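Local structure of lovastatin nonaketide synthase, polyketide synthase component (Aspergillus terreus, 7CPX) at residues A[651-663]-A[817-831]. The protein builds the nonaketide backbone of lovastatin from malonyl-CoA by repeated condensation, reduction and dehydration with a single methylation, working with the partner protein lovC. The protein carries 2 engineered substitutions. Residues are numbered along the deposited sequence; the frame is centred on the assembly and turned at random.
Sequences AVVGHSSGEIACA and YWKDNLVSPVLFSHA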
loop_
_atom_site.group_PDB
_atom_site.type_symbol
_atom_site.label_atom_id
_atom_site.label_comp_id
_atom_site.label_asym_id
_atom_site.label_seq_id
_atom_site.Cartn_x
_atom_site.Cartn_y
_atom_site.Cartn_z
ATOM N N ALA A 651 20.870 -40.375 65.170
ATOM C CA ALA A 651 20.084 -40.818 66.313
ATOM C C ALA A 651 20.453 -40.053 67.575
ATOM O O ALA A 651 21.634 -39.882 67.891
ATOM C CB ALA A 651 20.268 -42.319 66.551
ATOM N N VAL A 652 19.424 -39.599 68.289
ATOM C CA VAL A 652 19.550 -39.047 69.632
ATOM C C VAL A 652 18.485 -39.702 70.498
ATOM O O VAL A 652 17.317 -39.775 70.101
ATOM C CB VAL A 652 19.395 -37.514 69.648
ATOM C CG1 VAL A 652 19.117 -37.021 71.061
ATOM C CG2 VAL A 652 20.644 -36.852 69.096
ATOM N N VAL A 653 18.884 -40.175 71.673
ATOM C CA VAL A 653 17.975 -40.920 72.534
ATOM C C VAL A 653 17.086 -39.948 73.298
ATOM O O VAL A 653 17.440 -38.783 73.520
ATOM C CB VAL A 653 18.750 -41.836 73.504
ATOM C CG1 VAL A 653 19.816 -42.659 72.773
ATOM C CG2 VAL A 653 19.359 -41.026 74.630
ATOM N N GLY A 654 15.917 -40.434 73.706
ATOM C CA GLY A 654 15.029 -39.669 74.558
ATOM C C GLY A 654 15.143 -40.100 76.004
ATOM O O GLY A 654 16.227 -40.043 76.592
ATOM N N HIS A 655 14.030 -40.538 76.588
ATOM C CA HIS A 655 14.008 -41.043 77.951
ATOM C C HIS A 655 13.177 -42.317 78.007
ATOM O O HIS A 655 12.203 -42.474 77.267
ATOM C CB HIS A 655 13.441 -40.003 78.927
ATOM C CG HIS A 655 12.035 -39.590 78.621
ATOM N ND1 HIS A 655 11.732 -38.576 77.738
ATOM C CD2 HIS A 655 10.849 -40.053 79.082
ATOM C CE1 HIS A 655 10.421 -38.433 77.668
ATOM N NE2 HIS A 655 9.861 -39.317 78.475
ATOM N N SER A 656 13.577 -43.228 78.891
ATOM C CA SER A 656 12.876 -44.497 79.106
ATOM C C SER A 656 12.766 -45.203 77.760
ATOM O O SER A 656 13.812 -45.514 77.163
ATOM C CB SER A 656 11.554 -44.208 79.818
ATOM O OG SER A 656 10.833 -45.405 80.058
ATOM N N SER A 657 11.563 -45.465 77.241
ATOM C CA SER A 657 11.443 -46.165 75.967
ATOM C C SER A 657 12.197 -45.434 74.866
ATOM O O SER A 657 12.852 -46.064 74.026
ATOM C CB SER A 657 9.968 -46.318 75.591
ATOM O OG SER A 657 9.266 -47.059 76.574
ATOM N N GLY A 658 12.141 -44.104 74.871
ATOM C CA GLY A 658 12.796 -43.311 73.851
ATOM C C GLY A 658 14.266 -43.648 73.735
ATOM O O GLY A 658 14.866 -43.492 72.668
ATOM N N GLU A 659 14.859 -44.115 74.832
ATOM C CA GLU A 659 16.245 -44.559 74.778
ATOM C C GLU A 659 16.345 -45.957 74.181
ATOM O O GLU A 659 17.097 -46.179 73.225
ATOM C CB GLU A 659 16.862 -44.522 76.179
ATOM C CG GLU A 659 18.382 -44.416 76.193
ATOM C CD GLU A 659 19.066 -45.607 75.550
ATOM O OE1 GLU A 659 18.647 -46.753 75.819
ATOM O OE2 GLU A 659 20.014 -45.395 74.765
ATOM N N ILE A 660 15.568 -46.903 74.710
ATOM C CA ILE A 660 15.729 -48.302 74.321
ATOM C C ILE A 660 15.553 -48.450 72.815
ATOM O O ILE A 660 16.416 -48.995 72.117
ATOM C CB ILE A 660 14.739 -49.193 75.092
ATOM C CG1 ILE A 660 14.981 -49.081 76.601
ATOM C CG2 ILE A 660 14.866 -50.639 74.636
ATOM C CD1 ILE A 660 13.902 -49.727 77.449
ATOM N N ALA A 661 14.448 -47.919 72.287
ATOM C CA ALA A 661 14.228 -47.986 70.848
ATOM C C ALA A 661 15.355 -47.294 70.098
ATOM O O ALA A 661 15.841 -47.803 69.080
ATOM C CB ALA A 661 12.879 -47.359 70.492
ATOM N N CYS A 662 15.803 -46.140 70.600
ATOM C CA CYS A 662 16.902 -45.441 69.948
ATOM C C CYS A 662 18.142 -46.320 69.884
ATOM O O CYS A 662 18.902 -46.267 68.910
ATOM C CB CYS A 662 17.205 -44.135 70.682
ATOM S SG CYS A 662 18.410 -43.084 69.845
ATOM N N ALA A 663 18.355 -47.154 70.907
ATOM C CA ALA A 663 19.500 -48.055 70.884
ATOM C C ALA A 663 19.439 -48.972 69.672
ATOM O O ALA A 663 20.465 -49.256 69.043
ATOM C CB ALA A 663 19.558 -48.870 72.175
ATOM N N TYR A 817 24.225 -48.739 81.438
ATOM C CA TYR A 817 23.581 -47.721 80.615
ATOM C C TYR A 817 22.070 -47.915 80.582
ATOM O O TYR A 817 21.306 -46.947 80.698
ATOM C CB TYR A 817 24.158 -47.751 79.201
ATOM C CG TYR A 817 23.540 -46.733 78.271
ATOM C CD1 TYR A 817 23.508 -45.388 78.610
ATOM C CD2 TYR A 817 22.997 -47.115 77.053
ATOM C CE1 TYR A 817 22.947 -44.452 77.765
ATOM C CE2 TYR A 817 22.435 -46.186 76.200
ATOM C CZ TYR A 817 22.413 -44.856 76.561
ATOM O OH TYR A 817 21.854 -43.922 75.718
ATOM N N TRP A 818 21.616 -49.160 80.430
ATOM C CA TRP A 818 20.181 -49.420 80.448
ATOM C C TRP A 818 19.583 -49.117 81.815
ATOM O O TRP A 818 18.401 -48.768 81.913
ATOM C CB TRP A 818 19.908 -50.870 80.048
ATOM C CG TRP A 818 20.544 -51.257 78.745
ATOM C CD1 TRP A 818 21.774 -51.818 78.571
ATOM C CD2 TRP A 818 19.983 -51.109 77.436
ATOM N NE1 TRP A 818 22.015 -52.030 77.236
ATOM C CE2 TRP A 818 20.930 -51.603 76.516
ATOM C CE3 TRP A 818 18.771 -50.607 76.951
ATOM C CZ2 TRP A 818 20.703 -51.611 75.143
ATOM C CZ3 TRP A 818 18.549 -50.616 75.586
ATOM C CH2 TRP A 818 19.511 -51.114 74.698
ATOM N N LYS A 819 20.378 -49.251 82.880
ATOM C CA LYS A 819 19.917 -48.829 84.200
ATOM C C LYS A 819 19.817 -47.310 84.287
ATOM O O LYS A 819 18.816 -46.769 84.772
ATOM C CB LYS A 819 20.859 -49.370 85.276
ATOM C CG LYS A 819 20.629 -48.787 86.661
ATOM C CD LYS A 819 21.477 -49.490 87.705
ATOM C CE LYS A 819 21.360 -48.815 89.061
ATOM N NZ LYS A 819 22.166 -49.510 90.101
ATOM N N ASP A 820 20.848 -46.604 83.817
ATOM C CA ASP A 820 20.812 -45.149 83.789
ATOM C C ASP A 820 19.657 -44.632 82.947
ATOM O O ASP A 820 19.215 -43.495 83.148
ATOM C CB ASP A 820 22.133 -44.603 83.243
ATOM C CG ASP A 820 23.323 -45.002 84.092
ATOM O OD1 ASP A 820 23.121 -45.689 85.116
ATOM O OD2 ASP A 820 24.459 -44.630 83.735
ATOM N N ASN A 821 19.170 -45.441 82.003
ATOM C CA ASN A 821 18.022 -45.032 81.198
ATOM C C ASN A 821 16.875 -44.560 82.082
ATOM O O ASN A 821 16.188 -43.586 81.755
ATOM C CB ASN A 821 17.567 -46.188 80.308
ATOM C CG ASN A 821 16.373 -45.825 79.448
ATOM O OD1 ASN A 821 16.160 -44.658 79.121
ATOM N ND2 ASN A 821 15.581 -46.828 79.082
ATOM N N LEU A 822 16.653 -45.242 83.206
ATOM C CA LEU A 822 15.624 -44.859 84.161
ATOM C C LEU A 822 16.179 -44.235 85.432
ATOM O O LEU A 822 15.406 -43.658 86.205
ATOM C CB LEU A 822 14.768 -46.078 84.538
ATOM C CG LEU A 822 13.698 -46.524 83.537
ATOM C CD1 LEU A 822 12.613 -45.469 83.390
ATOM C CD2 LEU A 822 14.312 -46.854 82.183
ATOM N N VAL A 823 17.487 -44.328 85.672
ATOM C CA VAL A 823 18.081 -43.790 86.892
ATOM C C VAL A 823 18.654 -42.402 86.630
ATOM O O VAL A 823 18.240 -41.420 87.255
ATOM C CB VAL A 823 19.165 -44.736 87.440
ATOM C CG1 VAL A 823 19.938 -44.064 88.572
ATOM C CG2 VAL A 823 18.539 -46.041 87.913
ATOM N N SER A 824 19.606 -42.311 85.705
ATOM C CA SER A 824 20.328 -41.068 85.505
ATOM C C SER A 824 19.426 -40.006 84.876
ATOM O O SER A 824 18.503 -40.330 84.123
ATOM C CB SER A 824 21.545 -41.295 84.613
ATOM O OG SER A 824 22.431 -42.238 85.188
ATOM N N PRO A 825 19.669 -38.728 85.170
ATOM C CA PRO A 825 18.932 -37.666 84.479
ATOM C C PRO A 825 19.281 -37.638 82.998
ATOM O O PRO A 825 20.382 -38.013 82.590
ATOM C CB PRO A 825 19.388 -36.389 85.192
ATOM C CG PRO A 825 20.720 -36.730 85.762
ATOM C CD PRO A 825 20.649 -38.183 86.127
ATOM N N VAL A 826 18.327 -37.183 82.193
ATOM C CA VAL A 826 18.447 -37.201 80.741
ATOM C C VAL A 826 18.779 -35.794 80.266
ATOM O O VAL A 826 17.996 -34.858 80.471
ATOM C CB VAL A 826 17.160 -37.715 80.078
ATOM C CG1 VAL A 826 17.346 -37.831 78.573
ATOM C CG2 VAL A 826 16.747 -39.054 80.673
ATOM N N LEU A 827 19.938 -35.645 79.631
ATOM C CA LEU A 827 20.327 -34.385 78.998
ATOM C C LEU A 827 20.002 -34.427 77.506
ATOM O O LEU A 827 20.878 -34.405 76.640
ATOM C CB LEU A 827 21.809 -34.106 79.236
ATOM C CG LEU A 827 22.189 -33.654 80.649
ATOM C CD1 LEU A 827 22.017 -34.784 81.656
ATOM C CD2 LEU A 827 23.613 -33.120 80.677
ATOM N N PHE A 828 18.701 -34.490 77.219
ATOM C CA PHE A 828 18.247 -34.572 75.835
ATOM C C PHE A 828 18.720 -33.370 75.027
ATOM O O PHE A 828 19.107 -33.508 73.860
ATOM C CB PHE A 828 16.723 -34.682 75.799
ATOM C CG PHE A 828 16.142 -34.598 74.420
ATOM C CD1 PHE A 828 16.146 -35.702 73.587
ATOM C CD2 PHE A 828 15.588 -33.417 73.959
ATOM C CE1 PHE A 828 15.612 -35.628 72.318
ATOM C CE2 PHE A 828 15.050 -33.336 72.692
ATOM C CZ PHE A 828 15.063 -34.443 71.870
ATOM N N SER A 829 18.697 -32.183 75.634
ATOM C CA SER A 829 19.155 -30.989 74.933
ATOM C C SER A 829 20.621 -31.114 74.541
ATOM O O SER A 829 21.006 -30.746 73.426
ATOM C CB SER A 829 18.940 -29.756 75.809
ATOM O OG SER A 829 19.284 -28.570 75.114
ATOM N N HIS A 830 21.457 -31.627 75.446
ATOM C CA HIS A 830 22.876 -31.773 75.140
ATOM C C HIS A 830 23.099 -32.772 74.011
ATOM O O HIS A 830 23.938 -32.547 73.132
ATOM C CB HIS A 830 23.639 -32.199 76.393
ATOM C CG HIS A 830 25.128 -32.134 76.243
ATOM N ND1 HIS A 830 25.772 -31.043 75.701
ATOM C CD2 HIS A 830 26.097 -33.020 76.569
ATOM C CE1 HIS A 830 27.075 -31.262 75.696
ATOM N NE2 HIS A 830 27.299 -32.454 76.217
ATOM N N ALA A 831 22.363 -33.886 74.022
ATOM C CA ALA A 831 22.502 -34.868 72.952
ATOM C C ALA A 831 22.064 -34.289 71.614
ATOM O O ALA A 831 22.705 -34.527 70.584
ATOM C CB ALA A 831 21.696 -36.123 73.282
#
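Asn-821 meets Ser-656 at what is probably the nucleophile elbow of the acyltransferase fold, where a Gly-His-Ser-Ser-Gly turn joins strand 648-652 of the parallel sheet to helix 657-665 within the malonyl-CoA:ACP transacylase domain. Ser-656 has positive phi (55°), the backbone conformation that a nucleophile elbow gives its central residue, and its OG lies beside Leu-822 CD1. The amide of Asn-821 stands against the turn's backbone: ND2 donates to Ser-656 O (2.9 Å), with the acceptor nearly in the amide plane but the donor well above the carbonyl plane. Glu-659 N reaches that same oxygen from the opposite face, giving it two donors. One helical turn on, Glu-659 and Tyr-817 approach from opposite directions, their carboxylate and ring planes 77° apart. With CG anti to the backbone N and a bend at chi2 (-63°), Glu-659 brings OE2 to the hydroxyl of Tyr-817, which donates to it from above the carboxylate plane and also bonds Ser-799. Ala-663 and Ile-660 present methyls to the six-membered ring of Trp-818, Ala-663 CB lying 3.4 Å from CH2. On the strand side of the elbow, the side chain of Val-652 crosses that of Phe-828 at about a right angle and sets CG1 against Ala-831 CB (3.5 Å). The Phe-828 ring turns its edge to the backbone, CD1 lying 3.3 Å from Val-653 O.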